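Local coordinates for protein thioesterase (Streptomyces sp. WAC02707, PDB 6VAP) that probably hydrolyses stalled or aberrant acyl groups from carrier proteins of the borrelidin assembly line, as expected of a type II thioesterase, at residues 16-21 against 42-47; 49-54 against 248-253. One frame throughout, in Å; residues are numbered along the deposited sequence.

Contact 1: residues 16-21 against 42-47; sequences QYRPAH and PVAAAL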
ATOM      1  N   GLN A  16      -3.990 -14.762   0.137  1.00 22.12           N
ATOM      2  CA  GLN A  16      -4.053 -15.095  -1.285  1.00 42.35           C
ATOM      3  C   GLN A  16      -5.488 -15.531  -1.556  1.00 28.63           C
ATOM      4  O   GLN A  16      -5.888 -16.647  -1.210  1.00 28.30           O
ATOM      5  CB  GLN A  16      -3.045 -16.199  -1.597  1.00 55.68           C
ATOM      6  CG  GLN A  16      -2.976 -16.595  -3.062  1.00 71.04           C
ATOM      7  CD  GLN A  16      -2.028 -17.749  -3.313  1.00 78.01           C
ATOM      8  OE1 GLN A  16      -1.552 -18.379  -2.381  1.00 78.53           O
ATOM      9  NE2 GLN A  16      -1.750 -18.028  -4.573  1.00 86.23           N
ATOM     10  N   TYR A  17      -6.260 -14.650  -2.187  1.00 28.64           N
ATOM     11  CA  TYR A  17      -7.685 -14.894  -2.338  1.00 25.87           C
ATOM     12  C   TYR A  17      -8.007 -15.795  -3.521  1.00 26.86           C
ATOM     13  O   TYR A  17      -9.029 -16.482  -3.492  1.00 37.11           O
ATOM     14  CB  TYR A  17      -8.402 -13.553  -2.463  1.00 28.40           C
ATOM     15  CG  TYR A  17      -8.372 -12.758  -1.182  1.00 27.78           C
ATOM     16  CD1 TYR A  17      -8.882 -13.290   0.012  1.00 37.92           C
ATOM     17  CD2 TYR A  17      -7.880 -11.457  -1.169  1.00 35.65           C
ATOM     18  CE1 TYR A  17      -8.854 -12.554   1.187  1.00 44.05           C
ATOM     19  CE2 TYR A  17      -7.823 -10.724  -0.006  1.00 27.53           C
ATOM     20  CZ  TYR A  17      -8.319 -11.266   1.171  1.00 38.35           C
ATOM     21  OH  TYR A  17      -8.285 -10.544   2.340  1.00 42.01           O
ATOM     22  N   ARG A  18      -7.191 -15.787  -4.568  1.00 26.41           N
ATOM     23  CA  ARG A  18      -7.448 -16.575  -5.756  1.00 31.79           C
ATOM     24  C   ARG A  18      -6.215 -17.379  -6.159  1.00 38.36           C
ATOM     25  O   ARG A  18      -5.086 -16.998  -5.848  1.00 38.83           O
ATOM     26  CB  ARG A  18      -7.868 -15.661  -6.912  1.00 40.80           C
ATOM     27  CG  ARG A  18      -9.153 -14.882  -6.676  1.00 47.38           C
ATOM     28  CD  ARG A  18     -10.386 -15.714  -6.922  1.00 70.51           C
ATOM     29  NE  ARG A  18     -11.599 -14.900  -6.940  1.00 88.45           N
ATOM     30  CZ  ARG A  18     -12.341 -14.628  -5.870  1.00109.86           C
ATOM     31  NH1 ARG A  18     -12.000 -15.101  -4.679  1.00117.85           N
ATOM     32  NH2 ARG A  18     -13.427 -13.882  -5.994  1.00118.26           N
ATOM     33  N   PRO A  19      -6.414 -18.492  -6.854  1.00 38.59           N
ATOM     34  CA  PRO A  19      -5.249 -19.233  -7.357  1.00 41.33           C
ATOM     35  C   PRO A  19      -4.583 -18.488  -8.496  1.00 36.60           C
ATOM     36  O   PRO A  19      -5.227 -17.764  -9.260  1.00 34.74           O
ATOM     37  CB  PRO A  19      -5.835 -20.562  -7.848  1.00 39.38           C
ATOM     38  CG  PRO A  19      -7.299 -20.570  -7.431  1.00 51.36           C
ATOM     39  CD  PRO A  19      -7.697 -19.133  -7.197  1.00 40.83           C
ATOM     40  N   ALA A  20      -3.283 -18.707  -8.633  1.00 44.71           N
ATOM     41  CA  ALA A  20      -2.494 -18.034  -9.654  1.00 41.73           C
ATOM     42  C   ALA A  20      -1.645 -19.054 -10.398  1.00 49.66           C
ATOM     43  O   ALA A  20      -1.203 -20.054  -9.816  1.00 36.07           O
ATOM     44  CB  ALA A  20      -1.609 -16.956  -9.039  1.00 35.20           C
ATOM     45  N   HIS A  21      -1.440 -18.802 -11.695  1.00 38.30           N
ATOM     46  CA  HIS A  21      -0.541 -19.628 -12.473  1.00 41.03           C
ATOM     47  C   HIS A  21       0.842 -19.645 -11.812  1.00 44.08           C
ATOM     48  O   HIS A  21       1.241 -18.692 -11.129  1.00 32.96           O
ATOM     49  CB  HIS A  21      -0.433 -19.102 -13.906  1.00 48.67           C
ATOM     50  CG  HIS A  21      -1.689 -19.244 -14.710  1.00 62.55           C
ATOM     51  ND1 HIS A  21      -2.602 -20.254 -14.489  1.00 64.85           N
ATOM     52  CD2 HIS A  21      -2.179 -18.509 -15.738  1.00 63.44           C
ATOM     53  CE1 HIS A  21      -3.593 -20.142 -15.356  1.00 63.39           C
ATOM     54  NE2 HIS A  21      -3.367 -19.085 -16.117  1.00 63.18           N
ATOM     55  N   PRO A  42     -11.263  -7.401  -4.970  1.00 26.51           N
ATOM     56  CA  PRO A  42     -11.495  -7.106  -6.397  1.00 24.79           C
ATOM     57  C   PRO A  42     -10.245  -7.182  -7.265  1.00 21.93           C
ATOM     58  O   PRO A  42     -10.315  -7.623  -8.423  1.00 22.97           O
ATOM     59  CB  PRO A  42     -12.067  -5.690  -6.367  1.00 23.78           C
ATOM     60  CG  PRO A  42     -12.610  -5.495  -4.990  1.00 38.77           C
ATOM     61  CD  PRO A  42     -11.650  -6.289  -4.093  1.00 24.96           C
ATOM     62  N   VAL A  43      -9.089  -6.777  -6.746  1.00 20.79           N
ATOM     63  CA  VAL A  43      -7.854  -6.896  -7.526  1.00 25.50           C
ATOM     64  C   VAL A  43      -7.525  -8.376  -7.773  1.00 20.57           C
ATOM     65  O   VAL A  43      -7.249  -8.820  -8.898  1.00 21.49           O
ATOM     66  CB  VAL A  43      -6.702  -6.167  -6.806  1.00 27.49           C
ATOM     67  CG1 VAL A  43      -5.402  -6.361  -7.574  1.00 26.50           C
ATOM     68  CG2 VAL A  43      -7.032  -4.719  -6.643  1.00 30.31           C
ATOM     69  N   ALA A  44      -7.553  -9.166  -6.709  1.00 22.01           N
ATOM     70  CA  ALA A  44      -7.314 -10.594  -6.853  1.00 37.40           C
ATOM     71  C   ALA A  44      -8.242 -11.180  -7.905  1.00 25.27           C
ATOM     72  O   ALA A  44      -7.782 -11.836  -8.851  1.00 31.30           O
ATOM     73  CB  ALA A  44      -7.505 -11.292  -5.505  1.00 29.76           C
ATOM     74  N   ALA A  45      -9.549 -10.874  -7.796  1.00 28.30           N
ATOM     75  CA  ALA A  45     -10.543 -11.462  -8.691  1.00 33.29           C
ATOM     76  C   ALA A  45     -10.306 -11.041 -10.139  1.00 37.31           C
ATOM     77  O   ALA A  45     -10.557 -11.816 -11.064  1.00 33.76           O
ATOM     78  CB  ALA A  45     -11.954 -11.046  -8.249  1.00 32.57           C
ATOM     79  N   ALA A  46      -9.840  -9.814 -10.362  1.00 29.85           N
ATOM     80  CA  ALA A  46      -9.698  -9.283 -11.713  1.00 37.33           C
ATOM     81  C   ALA A  46      -8.380  -9.643 -12.377  1.00 32.21           C
ATOM     82  O   ALA A  46      -8.313  -9.673 -13.609  1.00 33.15           O
ATOM     83  CB  ALA A  46      -9.827  -7.759 -11.692  1.00 39.24           C
ATOM     84  N   LEU A  47      -7.329  -9.908 -11.605  1.00 24.81           N
ATOM     85  CA  LEU A  47      -6.013 -10.189 -12.174  1.00 30.32           C
ATOM     86  C   LEU A  47      -5.634 -11.667 -12.140  1.00 29.61           C
ATOM     87  O   LEU A  47      -4.846 -12.118 -12.982  1.00 33.40           O
ATOM     88  CB  LEU A  47      -4.932  -9.383 -11.442  1.00 23.88           C
ATOM     89  CG  LEU A  47      -5.088  -7.872 -11.472  1.00 25.18           C
ATOM     90  CD1 LEU A  47      -3.852  -7.206 -10.937  1.00 29.02           C
ATOM     91  CD2 LEU A  47      -5.420  -7.336 -12.890  1.00 27.31           C
TER
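Y17 and R18 pack against A44 and A45 in a small apolar contact between a loop and a helix. The loop follows strand 14-15, and the alanines lie on helix 41-47. The backbones come closest at R18 and A44, whose CA atoms are 6.1 Å apart. No hydrogen bond crosses the contact, and about 161 Å² is buried in all.

The methyl of A44 is the main touching point on the helix. Its CB lies 3.9 Å from Y17 CB and close to the plane of the Y17 ring, at the ring edge. R18 lies alongside. Its CG is 4.1 Å from A44 CB. The chain then bends at chi2 (-80°), which brings the guanidinium near A45, met obliquely, with NH2 3.9 Å from A45 CB. R18 is poorly ordered and touches a crystal neighbour, so its position is less certain than that of Y17. R18 NH1 also makes a weak bond to Y17 O in its own loop.

Around the contact, the Y17 ring stacks with H41. A44 also touches V53 of strand 52-56. V43 and L47 of the same helix pack on L27 of strand 26-30, and both also reach helix 239-250.

Contact 2: residues 49-54 against 248-253; sequences PRCDVL and EHLRTC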
ATOM      1  N   PRO A  49      -6.116 -15.729 -12.715  1.00 47.18           N
ATOM      2  CA  PRO A  49      -4.892 -16.405 -12.264  1.00 32.90           C
ATOM      3  C   PRO A  49      -3.639 -15.891 -12.952  1.00 44.63           C
ATOM      4  O   PRO A  49      -2.548 -16.404 -12.694  1.00 31.57           O
ATOM      5  CB  PRO A  49      -5.147 -17.870 -12.634  1.00 33.79           C
ATOM      6  CG  PRO A  49      -6.014 -17.782 -13.874  1.00 37.27           C
ATOM      7  CD  PRO A  49      -6.828 -16.508 -13.749  1.00 47.51           C
ATOM      8  N   ARG A  50      -3.795 -14.885 -13.816  1.00 33.14           N
ATOM      9  CA  ARG A  50      -2.645 -14.376 -14.555  1.00 36.43           C
ATOM     10  C   ARG A  50      -1.701 -13.596 -13.655  1.00 33.60           C
ATOM     11  O   ARG A  50      -0.544 -13.362 -14.016  1.00 34.90           O
ATOM     12  CB  ARG A  50      -3.101 -13.501 -15.717  1.00 38.69           C
ATOM     13  CG  ARG A  50      -3.830 -14.292 -16.820  1.00 59.52           C
ATOM     14  CD  ARG A  50      -4.649 -13.400 -17.754  1.00 67.68           C
ATOM     15  NE  ARG A  50      -5.387 -12.352 -17.034  1.00 74.19           N
ATOM     16  CZ  ARG A  50      -6.434 -12.575 -16.241  1.00 68.23           C
ATOM     17  NH1 ARG A  50      -6.886 -13.813 -16.055  1.00 69.71           N
ATOM     18  NH2 ARG A  50      -7.023 -11.559 -15.629  1.00 59.54           N
ATOM     19  N   CYS A  51      -2.161 -13.217 -12.474  1.00 27.70           N
ATOM     20  CA  CYS A  51      -1.325 -12.516 -11.508  1.00 29.11           C
ATOM     21  C   CYS A  51      -1.586 -13.084 -10.120  1.00 45.77           C
ATOM     22  O   CYS A  51      -2.738 -13.353  -9.766  1.00 46.39           O
ATOM     23  CB  CYS A  51      -1.591 -11.002 -11.522  1.00 34.54           C
ATOM     24  SG  CYS A  51      -0.610 -10.076 -10.313  1.00 48.58           S
ATOM     25  N   ASP A  52      -0.514 -13.298  -9.354  1.00 41.06           N
ATOM     26  CA  ASP A  52      -0.622 -13.785  -7.980  1.00 39.09           C
ATOM     27  C   ASP A  52      -0.787 -12.580  -7.069  1.00 24.80           C
ATOM     28  O   ASP A  52       0.185 -11.931  -6.698  1.00 24.18           O
ATOM     29  CB  ASP A  52       0.598 -14.619  -7.608  1.00 59.85           C
ATOM     30  CG  ASP A  52       0.484 -15.223  -6.225  1.00 71.62           C
ATOM     31  OD1 ASP A  52      -0.613 -15.111  -5.623  1.00 69.08           O
ATOM     32  OD2 ASP A  52       1.486 -15.803  -5.740  1.00 71.72           O
ATOM     33  N   VAL A  53      -2.023 -12.269  -6.708  1.00 32.55           N
ATOM     34  CA  VAL A  53      -2.319 -11.097  -5.892  1.00 38.32           C
ATOM     35  C   VAL A  53      -2.217 -11.480  -4.425  1.00 29.16           C
ATOM     36  O   VAL A  53      -2.918 -12.381  -3.964  1.00 29.00           O
ATOM     37  CB  VAL A  53      -3.712 -10.537  -6.204  1.00 36.24           C
ATOM     38  CG1 VAL A  53      -4.004  -9.333  -5.299  1.00 32.69           C
ATOM     39  CG2 VAL A  53      -3.818 -10.147  -7.691  1.00 35.03           C
ATOM     40  N   LEU A  54      -1.370 -10.787  -3.684  1.00 21.14           N
ATOM     41  CA  LEU A  54      -1.151 -11.052  -2.271  1.00 21.14           C
ATOM     42  C   LEU A  54      -1.574  -9.811  -1.506  1.00 21.57           C
ATOM     43  O   LEU A  54      -1.034  -8.720  -1.733  1.00 27.41           O
ATOM     44  CB  LEU A  54       0.307 -11.384  -1.986  1.00 26.88           C
ATOM     45  CG  LEU A  54       0.848 -12.606  -2.724  1.00 29.96           C
ATOM     46  CD1 LEU A  54       2.314 -12.834  -2.327  1.00 29.10           C
ATOM     47  CD2 LEU A  54       0.032 -13.843  -2.404  1.00 38.09           C
ATOM     48  N   GLU A 248      -0.827  -3.661 -17.027  1.00 29.66           N
ATOM     49  CA  GLU A 248       0.192  -3.243 -17.985  1.00 35.12           C
ATOM     50  C   GLU A 248       1.587  -3.379 -17.384  1.00 31.62           C
ATOM     51  O   GLU A 248       2.531  -3.808 -18.062  1.00 34.77           O
ATOM     52  CB  GLU A 248      -0.066  -1.800 -18.426  1.00 55.30           C
ATOM     53  CG  GLU A 248       0.846  -1.313 -19.551  1.00 75.01           C
ATOM     54  CD  GLU A 248       0.689  -2.123 -20.826  1.00 87.94           C
ATOM     55  OE1 GLU A 248      -0.463  -2.374 -21.236  1.00 89.03           O
ATOM     56  OE2 GLU A 248       1.721  -2.512 -21.414  1.00 95.11           O
ATOM     57  N   HIS A 249       1.746  -3.029 -16.106  1.00 30.42           N
ATOM     58  CA  HIS A 249       3.076  -3.109 -15.496  1.00 36.95           C
ATOM     59  C   HIS A 249       3.559  -4.547 -15.346  1.00 37.90           C
ATOM     60  O   HIS A 249       4.764  -4.816 -15.455  1.00 48.63           O
ATOM     61  CB  HIS A 249       3.065  -2.418 -14.137  1.00 40.68           C
ATOM     62  CG  HIS A 249       3.344  -0.948 -14.210  1.00 28.74           C
ATOM     63  ND1 HIS A 249       4.620  -0.430 -14.137  1.00 39.74           N
ATOM     64  CD2 HIS A 249       2.513   0.112 -14.380  1.00 38.98           C
ATOM     65  CE1 HIS A 249       4.560   0.888 -14.233  1.00 36.62           C
ATOM     66  NE2 HIS A 249       3.297   1.242 -14.387  1.00 35.64           N
ATOM     67  N   LEU A 250       2.641  -5.481 -15.116  1.00 33.29           N
ATOM     68  CA  LEU A 250       2.992  -6.879 -14.933  1.00 36.50           C
ATOM     69  C   LEU A 250       2.823  -7.708 -16.195  1.00 39.96           C
ATOM     70  O   LEU A 250       2.954  -8.931 -16.135  1.00 45.23           O
ATOM     71  CB  LEU A 250       2.163  -7.483 -13.802  1.00 44.81           C
ATOM     72  CG  LEU A 250       2.385  -6.839 -12.438  1.00 45.73           C
ATOM     73  CD1 LEU A 250       1.304  -7.239 -11.469  1.00 47.57           C
ATOM     74  CD2 LEU A 250       3.751  -7.198 -11.901  1.00124.74           C
ATOM     75  N   ARG A 251       2.575  -7.072 -17.339  1.00 40.00           N
ATOM     76  CA  ARG A 251       2.535  -7.761 -18.633  1.00 45.21           C
ATOM     77  C   ARG A 251       1.397  -8.787 -18.677  1.00 54.66           C
ATOM     78  O   ARG A 251       1.568  -9.931 -19.109  1.00 68.72           O
ATOM     79  CB  ARG A 251       3.880  -8.425 -18.959  1.00 66.02           C
ATOM     80  CG  ARG A 251       5.098  -7.547 -18.693  1.00 75.95           C
ATOM     81  CD  ARG A 251       5.189  -6.397 -19.685  1.00 89.26           C
ATOM     82  NE  ARG A 251       5.633  -5.158 -19.049  1.00100.05           N
ATOM     83  CZ  ARG A 251       5.283  -3.934 -19.438  1.00109.15           C
ATOM     84  NH1 ARG A 251       4.474  -3.763 -20.477  1.00114.80           N
ATOM     85  NH2 ARG A 251       5.744  -2.875 -18.786  1.00109.28           N
ATOM     86  N   THR A 252       0.214  -8.360 -18.237  1.00 54.20           N
ATOM     87  CA  THR A 252      -0.962  -9.216 -18.203  1.00 55.39           C
ATOM     88  C   THR A 252      -2.181  -8.412 -18.651  1.00 58.37           C
ATOM     89  O   THR A 252      -2.090  -7.227 -18.997  1.00 55.84           O
ATOM     90  CB  THR A 252      -1.206  -9.784 -16.797  1.00 62.79           C
ATOM     91  OG1 THR A 252      -1.507  -8.710 -15.889  1.00 53.92           O
ATOM     92  CG2 THR A 252       0.012 -10.539 -16.296  1.00 65.87           C
ATOM     93  N   CYS A 253      -3.341  -9.063 -18.636  1.00 67.38           N
ATOM     94  CA  CYS A 253      -4.613  -8.435 -18.964  1.00 66.03           C
ATOM     95  C   CYS A 253      -5.512  -8.451 -17.734  1.00 62.48           C
ATOM     96  O   CYS A 253      -5.293  -9.214 -16.788  1.00 64.86           O
ATOM     97  CB  CYS A 253      -5.303  -9.149 -20.137  1.00 62.51           C
ATOM     98  SG  CYS A 253      -5.887 -10.829 -19.761  1.00 68.87           S
TER
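R50, C51, L250, T252 and C253 join the loop leading into strand 52-56 to the end of helix 239-250 and the tail behind it. About 231 Å² is buried in all.

The polar part is one arginine gripping one carbonyl. R50 NE and R50 NH2 both donate to C253 O, each at 3.1 Å. The N-H...O angles are 152° and 150°, so both bonds are somewhat bent. The oxygen lies in the guanidinium plane, at its edge. Both nitrogens come to it from the same face of the C253 carbonyl, well above the carbonyl plane. A bend in the R50 chain at chi3 (-42°) turns the head to this position. The C253 thiol lies beside the arginine, with SG 3.2 Å from R50 NE and 3.5 Å from R50 CD.

The apolar part is smaller and deeper. C51 SG meets L250 CD1 at 3.6 Å, and both residues also touch L27 of strand 26-30. The methyl of T252 faces the backbone of R50, with CG2 3.7 Å from R50 O.

The helix end sets up the tail. R251 has positive phi and closes a Schellman motif, after which the chain runs on past R50, where T252 and C253 meet it. T252 OG1 makes a weak bond back to A247 O. At the helix end, R251 NH1 forms a salt bridge with E248 OE2 at 3.2 Å.

Two donors on one oxygen fix the in-plane setting of the R50 head. The acceptor is a neutral peptide oxygen, so this is a charged donor on a carbonyl and not an ion pair. The chemistry thus fits a structural tie between the C-terminal tail and residues 49-54, with the apolar C51-L250 contact nearby.

In the fold
Contacts 1 and 2 lie with their centres about 9 Å apart, on the same side of the chain's centre. Contact 1 closes before contact 2 opens, and helix 41-47 leads into strand 52-56. That helix links strands 26-30 and 52-56, which are parallel neighbours, as in a right-handed beta-alpha-beta crossover of an alpha/beta hydrolase. The two contacts also touch directly. H21 N lies 2.8 Å from P49 O, a probable hydrogen bond, and A20 CB packs 3.5 Å from D52 CA. None of the residues in either contact belongs to the probable triad S98, D204 and H232, so both appear to be structural packing at the sheet edge near strand 14-15.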